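Local coordinates for protein sugar kinase MJ0406 (Methanococcus jannaschii, PDB 2C4E) that phosphorylates a broad range of nucleosides to their monophosphates, preferring inosine, guanosine and cytidine, with ATP as the best phosphate donor, at residues G42-N47 against I136-P141; E60-V65 against N125-N130. One frame throughout, in Å; residues are numbered along the deposited sequence.

Contact 1. Residues G42-N47 against I136-P141; sequences GGAAAN and IATGDP
The one flat group at work between Ala44, Ala45 and Ala137 is the peptide that links the first two. Ala137 CB lies over its face, almost straight above Ala45 N at 3.9 Å, and so meets the amide from above instead of along its N-H. None of the touching side chains has a ring, amide or carboxylate to offer an edge; the other contacts are methyl against methyl, apart from one hydroxyl oxygen of Thr138. Ala137 CB stands 4.0 Å from Ala44 CB and 4.4 Å from Ala45 CB, a small knob set against the opening turn of helix 44-54. Thr138 approaches the same turn with its hydroxyl branch: OG1, placed between the backbone N and the carbonyl carbon (chi1 47°), comes within 3.5 Å of Ala44 CB, a van der Waals contact. The turn begins at Gly43, the N-cap, whose O receives the N-H of Asn47 at 2.8 Å. Gly43 and Asn47 both bind substrate, and Asn47 ND2 is hydrogen-bonded to Asp247, the inferred catalytic base. The paired glycines before the helix recall the diglycine element of ribokinase-family enzymes, which in relatives is thought to act as a hinge for the substrate lid. Chemically the interface is largely apolar and short-ranged: three methyls and one hydroxyl oxygen allow the backbones a close approach, with 5.5 Å between Ala45 CA and Ala137 CA, beside the substrate site.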
ATOM      1  N   GLY A  42     -11.350   9.804  -0.720  1.00 21.46           N
ATOM      2  CA  GLY A  42     -10.714  10.509  -1.818  1.00 20.98           C
ATOM      3  C   GLY A  42     -11.237  10.146  -3.190  1.00 20.27           C
ATOM      4  O   GLY A  42     -12.377   9.679  -3.334  1.00 20.27           O
ATOM      5  N   GLY A  43     -10.386  10.354  -4.192  1.00 19.91           N
ATOM      6  CA  GLY A  43     -10.757  10.245  -5.596  1.00 19.80           C
ATOM      7  C   GLY A  43     -11.203  11.606  -6.106  1.00 20.27           C
ATOM      8  O   GLY A  43     -12.067  12.226  -5.502  1.00 20.37           O
ATOM      9  N   ALA A  44     -10.603  12.088  -7.191  1.00 20.77           N
ATOM     10  CA  ALA A  44     -10.917  13.440  -7.704  1.00 21.57           C
ATOM     11  C   ALA A  44     -12.407  13.710  -7.944  1.00 21.78           C
ATOM     12  O   ALA A  44     -12.897  14.788  -7.593  1.00 22.37           O
ATOM     13  CB  ALA A  44     -10.109  13.736  -8.944  1.00 21.95           C
ATOM     14  N   ALA A  45     -13.140  12.759  -8.524  1.00 21.06           N
ATOM     15  CA  ALA A  45     -14.570  12.961  -8.757  1.00 20.65           C
ATOM     16  C   ALA A  45     -15.341  13.087  -7.455  1.00 20.46           C
ATOM     17  O   ALA A  45     -16.122  14.013  -7.291  1.00 20.92           O
ATOM     18  CB  ALA A  45     -15.171  11.843  -9.646  1.00 20.90           C
ATOM     19  N   ALA A  46     -15.108  12.171  -6.519  1.00 20.32           N
ATOM     20  CA  ALA A  46     -15.761  12.179  -5.223  1.00 20.02           C
ATOM     21  C   ALA A  46     -15.401  13.427  -4.422  1.00 20.16           C
ATOM     22  O   ALA A  46     -16.266  14.038  -3.810  1.00 20.86           O
ATOM     23  CB  ALA A  46     -15.387  10.940  -4.453  1.00 20.52           C
ATOM     24  N   ASN A  47     -14.133  13.803  -4.418  1.00 19.87           N
ATOM     25  CA  ASN A  47     -13.692  15.020  -3.736  1.00 20.64           C
ATOM     26  C   ASN A  47     -14.519  16.213  -4.198  1.00 20.61           C
ATOM     27  O   ASN A  47     -15.030  17.001  -3.403  1.00 21.23           O
ATOM     28  CB  ASN A  47     -12.229  15.314  -4.049  1.00 20.48           C
ATOM     29  CG  ASN A  47     -11.277  14.320  -3.395  1.00 22.22           C
ATOM     30  OD1 ASN A  47     -11.662  13.590  -2.486  1.00 20.50           O
ATOM     31  ND2 ASN A  47     -10.040  14.289  -3.866  1.00 21.22           N
ATOM     32  N   ILE A 136     -15.924  16.256 -15.427  1.00 20.80           N
ATOM     33  CA  ILE A 136     -15.166  15.080 -15.799  1.00 21.72           C
ATOM     34  C   ILE A 136     -13.772  15.235 -15.230  1.00 21.96           C
ATOM     35  O   ILE A 136     -12.975  16.036 -15.699  1.00 22.56           O
ATOM     36  CB  ILE A 136     -15.111  14.938 -17.312  1.00 21.94           C
ATOM     37  CG1 ILE A 136     -16.532  14.749 -17.832  1.00 21.90           C
ATOM     38  CG2 ILE A 136     -14.217  13.735 -17.682  1.00 22.62           C
ATOM     39  CD1 ILE A 136     -16.676  14.814 -19.347  1.00 22.44           C
ATOM     40  N   ALA A 137     -13.511  14.458 -14.194  1.00 22.16           N
ATOM     41  CA  ALA A 137     -12.247  14.472 -13.510  1.00 22.70           C
ATOM     42  C   ALA A 137     -11.420  13.277 -13.943  1.00 23.66           C
ATOM     43  O   ALA A 137     -11.749  12.600 -14.919  1.00 23.90           O
ATOM     44  CB  ALA A 137     -12.490  14.471 -12.009  1.00 22.83           C
ATOM     45  N   THR A 138     -10.320  13.022 -13.261  1.00 23.16           N
ATOM     46  CA  THR A 138      -9.477  11.906 -13.658  1.00 23.94           C
ATOM     47  C   THR A 138     -10.246  10.593 -13.539  1.00 23.05           C
ATOM     48  O   THR A 138     -11.115  10.426 -12.698  1.00 23.81           O
ATOM     49  CB  THR A 138      -8.177  11.830 -12.847  1.00 24.97           C
ATOM     50  OG1 THR A 138      -8.476  11.979 -11.459  1.00 26.47           O
ATOM     51  CG2 THR A 138      -7.262  12.995 -13.195  1.00 27.26           C
ATOM     52  N   GLY A 139      -9.921   9.669 -14.408  1.00 22.74           N
ATOM     53  CA  GLY A 139     -10.661   8.432 -14.505  1.00 22.12           C
ATOM     54  C   GLY A 139     -10.142   7.624 -15.664  1.00 21.96           C
ATOM     55  O   GLY A 139      -8.929   7.381 -15.767  1.00 23.30           O
ATOM     56  N   ASP A 140     -11.056   7.140 -16.490  1.00 21.08           N
ATOM     57  CA  ASP A 140     -10.709   6.399 -17.687  1.00 20.46           C
ATOM     58  C   ASP A 140     -10.894   7.361 -18.854  1.00 20.64           C
ATOM     59  O   ASP A 140     -12.013   7.825 -19.102  1.00 19.14           O
ATOM     60  CB  ASP A 140     -11.626   5.194 -17.838  1.00 20.79           C
ATOM     61  CG  ASP A 140     -11.345   4.411 -19.083  1.00 21.74           C
ATOM     62  OD1 ASP A 140     -10.565   3.430 -19.033  1.00 22.92           O
ATOM     63  OD2 ASP A 140     -11.881   4.697 -20.173  1.00 20.89           O
ATOM     64  N   PRO A 141      -9.812   7.725 -19.533  1.00 20.25           N
ATOM     65  CA  PRO A 141      -9.919   8.723 -20.609  1.00 20.35           C
ATOM     66  C   PRO A 141     -10.924   8.374 -21.706  1.00 19.93           C
ATOM     67  O   PRO A 141     -11.624   9.277 -22.177  1.00 19.87           O
ATOM     68  CB  PRO A 141      -8.488   8.786 -21.150  1.00 20.35           C
ATOM     69  CG  PRO A 141      -7.654   8.497 -19.911  1.00 21.15           C
ATOM     70  CD  PRO A 141      -8.408   7.351 -19.286  1.00 21.37           C
TER

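Contact 2. Residues E60-V65 against N125-N130; sequences ELLSCV and NPPNFN
At the edge strand of the large central sheet, Leu62 and Glu60 on strand 58-62 face Pro127 and Phe129 in the loop that leads into strand 131-136. Leu62 does most of the touching through one branch. With CG anti to the backbone N (chi1 -165°), its CD1 methyl points at the CD corner of the proline ring, 3.6 Å from Pro127 CD. The same methyl lies at the rim of the phenyl ring, close to the ring plane and 4.0 Å from Phe129 CE1, where the two side chains cross at about a right angle. The phenyl face has a different neighbour from within its own loop: Pro127 O stands 3.5 Å above the plane of Phe129, displaced toward the rim. In the ribokinase-type alpha/beta fold, strand 7-11 runs between strands 58-62 and 131-136, so side chains of the loop before strand 131-136 meet those of a strand that is not its neighbour in the sheet; helix 141-151 adds to the packing, with Phe143 against Leu62 and Cys147 against Pro126, next to the touching residues. Glu60 adds the polar half. Its OE2 lies near the ring plane, 4.3 Å from Phe129 CD1, an approach in which the slightly positive ring edge is probably favourable to the carboxylate. A water gives a hydrogen bond to Glu60 OE2 at 2.7 Å and takes one from Asn130 N at 2.8 Å, joining strand to loop. Thr9 OG1, on the middle strand, hydrogen-bonds the same carboxylate oxygen, while OE1 forms a long, weak ion pair with Lys87.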
ATOM      1  N   GLU A  60     -24.182  14.515  -7.913  1.00 22.22           N
ATOM      2  CA  GLU A  60     -24.318  13.095  -8.137  1.00 22.59           C
ATOM      3  C   GLU A  60     -22.973  12.593  -8.616  1.00 22.37           C
ATOM      4  O   GLU A  60     -22.208  13.332  -9.218  1.00 22.65           O
ATOM      5  CB  GLU A  60     -25.433  12.788  -9.146  1.00 23.22           C
ATOM      6  CG  GLU A  60     -25.247  13.303 -10.566  1.00 24.78           C
ATOM      7  CD  GLU A  60     -26.382  12.866 -11.500  1.00 27.82           C
ATOM      8  OE1 GLU A  60     -27.449  12.465 -11.001  1.00 28.36           O
ATOM      9  OE2 GLU A  60     -26.213  12.923 -12.744  1.00 27.21           O
ATOM     10  N   LEU A  61     -22.695  11.333  -8.351  1.00 22.16           N
ATOM     11  CA  LEU A  61     -21.401  10.748  -8.618  1.00 22.28           C
ATOM     12  C   LEU A  61     -21.520   9.559  -9.548  1.00 22.38           C
ATOM     13  O   LEU A  61     -22.418   8.711  -9.376  1.00 23.29           O
ATOM     14  CB  LEU A  61     -20.797  10.338  -7.277  1.00 23.11           C
ATOM     15  CG  LEU A  61     -19.326   9.947  -7.131  1.00 23.96           C
ATOM     16  CD1 LEU A  61     -18.388  11.049  -7.525  1.00 24.62           C
ATOM     17  CD2 LEU A  61     -19.101   9.566  -5.676  1.00 24.78           C
ATOM     18  N   LEU A  62     -20.642   9.498 -10.544  1.00 21.18           N
ATOM     19  CA  LEU A  62     -20.539   8.348 -11.434  1.00 21.55           C
ATOM     20  C   LEU A  62     -19.099   7.849 -11.342  1.00 21.25           C
ATOM     21  O   LEU A  62     -18.183   8.511 -11.824  1.00 20.84           O
ATOM     22  CB  LEU A  62     -20.888   8.716 -12.880  1.00 22.05           C
ATOM     23  CG  LEU A  62     -21.165   7.520 -13.802  1.00 24.23           C
ATOM     24  CD1 LEU A  62     -21.783   8.023 -15.091  1.00 25.68           C
ATOM     25  CD2 LEU A  62     -19.903   6.710 -14.097  1.00 24.89           C
ATOM     26  N   SER A  63     -18.926   6.697 -10.693  1.00 20.88           N
ATOM     27  CA  SER A  63     -17.630   6.055 -10.513  1.00 20.71           C
ATOM     28  C   SER A  63     -17.794   4.544 -10.534  1.00 20.47           C
ATOM     29  O   SER A  63     -18.888   4.034 -10.299  1.00 20.50           O
ATOM     30  CB  SER A  63     -17.011   6.418  -9.156  1.00 20.73           C
ATOM     31  OG  SER A  63     -16.990   7.810  -8.926  1.00 20.83           O
ATOM     32  N   CYS A  64     -16.700   3.842 -10.804  1.00 20.14           N
ATOM     33  CA  CYS A  64     -16.616   2.402 -10.571  1.00 20.04           C
ATOM     34  C   CYS A  64     -15.975   2.119  -9.206  1.00 20.20           C
ATOM     35  O   CYS A  64     -14.827   2.497  -8.953  1.00 20.53           O
ATOM     36  CB  CYS A  64     -15.783   1.726 -11.661  1.00 19.78           C
ATOM     37  SG  CYS A  64     -16.534   1.748 -13.300  1.00 21.31           S
ATOM     38  N   VAL A  65     -16.732   1.458  -8.334  1.00 20.25           N
ATOM     39  CA  VAL A  65     -16.258   1.061  -7.007  1.00 20.13           C
ATOM     40  C   VAL A  65     -16.231  -0.466  -6.900  1.00 20.68           C
ATOM     41  O   VAL A  65     -16.717  -1.160  -7.784  1.00 20.24           O
ATOM     42  CB  VAL A  65     -17.107   1.716  -5.879  1.00 20.11           C
ATOM     43  CG1 VAL A  65     -17.077   3.237  -6.019  1.00 21.23           C
ATOM     44  CG2 VAL A  65     -18.555   1.215  -5.890  1.00 20.28           C
ATOM     45  N   ASN A 125     -20.913   2.391 -20.829  1.00 24.49           N
ATOM     46  CA  ASN A 125     -21.179   3.603 -21.581  1.00 23.94           C
ATOM     47  C   ASN A 125     -21.937   4.567 -20.683  1.00 24.21           C
ATOM     48  O   ASN A 125     -22.667   4.144 -19.792  1.00 24.19           O
ATOM     49  CB  ASN A 125     -21.941   3.280 -22.865  1.00 24.43           C
ATOM     50  CG  ASN A 125     -21.071   2.541 -23.881  1.00 22.26           C
ATOM     51  OD1 ASN A 125     -20.107   3.092 -24.409  1.00 22.63           O
ATOM     52  ND2 ASN A 125     -21.394   1.285 -24.134  1.00 24.07           N
ATOM     53  N   PRO A 126     -21.717   5.863 -20.862  1.00 24.45           N
ATOM     54  CA  PRO A 126     -22.390   6.851 -20.006  1.00 24.96           C
ATOM     55  C   PRO A 126     -23.905   6.900 -20.190  1.00 25.67           C
ATOM     56  O   PRO A 126     -24.399   6.687 -21.291  1.00 26.49           O
ATOM     57  CB  PRO A 126     -21.740   8.187 -20.403  1.00 24.40           C
ATOM     58  CG  PRO A 126     -21.069   7.957 -21.727  1.00 24.41           C
ATOM     59  CD  PRO A 126     -20.815   6.480 -21.847  1.00 24.62           C
ATOM     60  N   PRO A 127     -24.639   7.199 -19.123  1.00 26.13           N
ATOM     61  CA  PRO A 127     -26.077   7.432 -19.249  1.00 26.45           C
ATOM     62  C   PRO A 127     -26.318   8.833 -19.762  1.00 26.19           C
ATOM     63  O   PRO A 127     -25.371   9.612 -19.854  1.00 26.33           O
ATOM     64  CB  PRO A 127     -26.567   7.302 -17.807  1.00 26.55           C
ATOM     65  CG  PRO A 127     -25.446   7.785 -17.000  1.00 26.46           C
ATOM     66  CD  PRO A 127     -24.185   7.377 -17.735  1.00 26.36           C
ATOM     67  N   ASN A 128     -27.565   9.151 -20.107  1.00 25.67           N
ATOM     68  CA  ASN A 128     -27.943  10.538 -20.272  1.00 25.27           C
ATOM     69  C   ASN A 128     -27.824  11.225 -18.905  1.00 24.27           C
ATOM     70  O   ASN A 128     -28.092  10.626 -17.857  1.00 24.81           O
ATOM     71  CB  ASN A 128     -29.355  10.682 -20.846  1.00 25.46           C
ATOM     72  CG  ASN A 128     -29.448  10.214 -22.294  1.00 25.62           C
ATOM     73  OD1 ASN A 128     -30.157   9.251 -22.605  1.00 29.42           O
ATOM     74  ND2 ASN A 128     -28.718  10.888 -23.187  1.00 25.57           N
ATOM     75  N   PHE A 129     -27.365  12.462 -18.929  1.00 22.83           N
ATOM     76  CA  PHE A 129     -27.240  13.277 -17.749  1.00 22.03           C
ATOM     77  C   PHE A 129     -28.313  14.337 -17.810  1.00 21.91           C
ATOM     78  O   PHE A 129     -28.561  14.916 -18.871  1.00 21.32           O
ATOM     79  CB  PHE A 129     -25.861  13.948 -17.740  1.00 22.28           C
ATOM     80  CG  PHE A 129     -24.708  12.974 -17.742  1.00 22.93           C
ATOM     81  CD1 PHE A 129     -24.393  12.276 -16.603  1.00 25.55           C
ATOM     82  CD2 PHE A 129     -23.955  12.757 -18.881  1.00 24.00           C
ATOM     83  CE1 PHE A 129     -23.333  11.387 -16.591  1.00 25.58           C
ATOM     84  CE2 PHE A 129     -22.901  11.858 -18.854  1.00 24.91           C
ATOM     85  CZ  PHE A 129     -22.599  11.197 -17.701  1.00 23.62           C
ATOM     86  N   ASN A 130     -28.959  14.594 -16.678  1.00 21.92           N
ATOM     87  CA  ASN A 130     -29.985  15.613 -16.610  1.00 23.30           C
ATOM     88  C   ASN A 130     -29.562  16.799 -15.769  1.00 23.37           C
ATOM     89  O   ASN A 130     -30.400  17.615 -15.373  1.00 24.08           O
ATOM     90  CB  ASN A 130     -31.283  15.005 -16.043  1.00 24.08           C
ATOM     91  CG  ASN A 130     -31.836  13.903 -16.920  1.00 27.31           C
ATOM     92  OD1 ASN A 130     -32.335  12.878 -16.416  1.00 33.80           O
ATOM     93  ND2 ASN A 130     -31.777  14.102 -18.238  1.00 30.22           N
TER
HETATM   94  O   HOH W   1     -28.430  13.221 -14.261  1.00 24.10           O

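Overall arrangement
From the N terminus, strand 33-42 passes into helix 44-54, whose start takes part in contact 1, and strand 58-62 follows to begin contact 2. The chain then builds further helix and strand, including lid-sheet strands 98-103 and 109-114, before segment 125-130 closes contact 2 and strand 131-136 delivers segment 136-141 to contact 1. Contact 2 is therefore nested inside the loop closed by contact 1. Their centres lie about 12 Å apart, and Leu61 bridges them, its CD1 packing 3.6 Å from Ala46 N. A general lesson follows: strand 131-136 is tied at its entry to the sheet's edge strand and at its exit to the substrate-binding helix start.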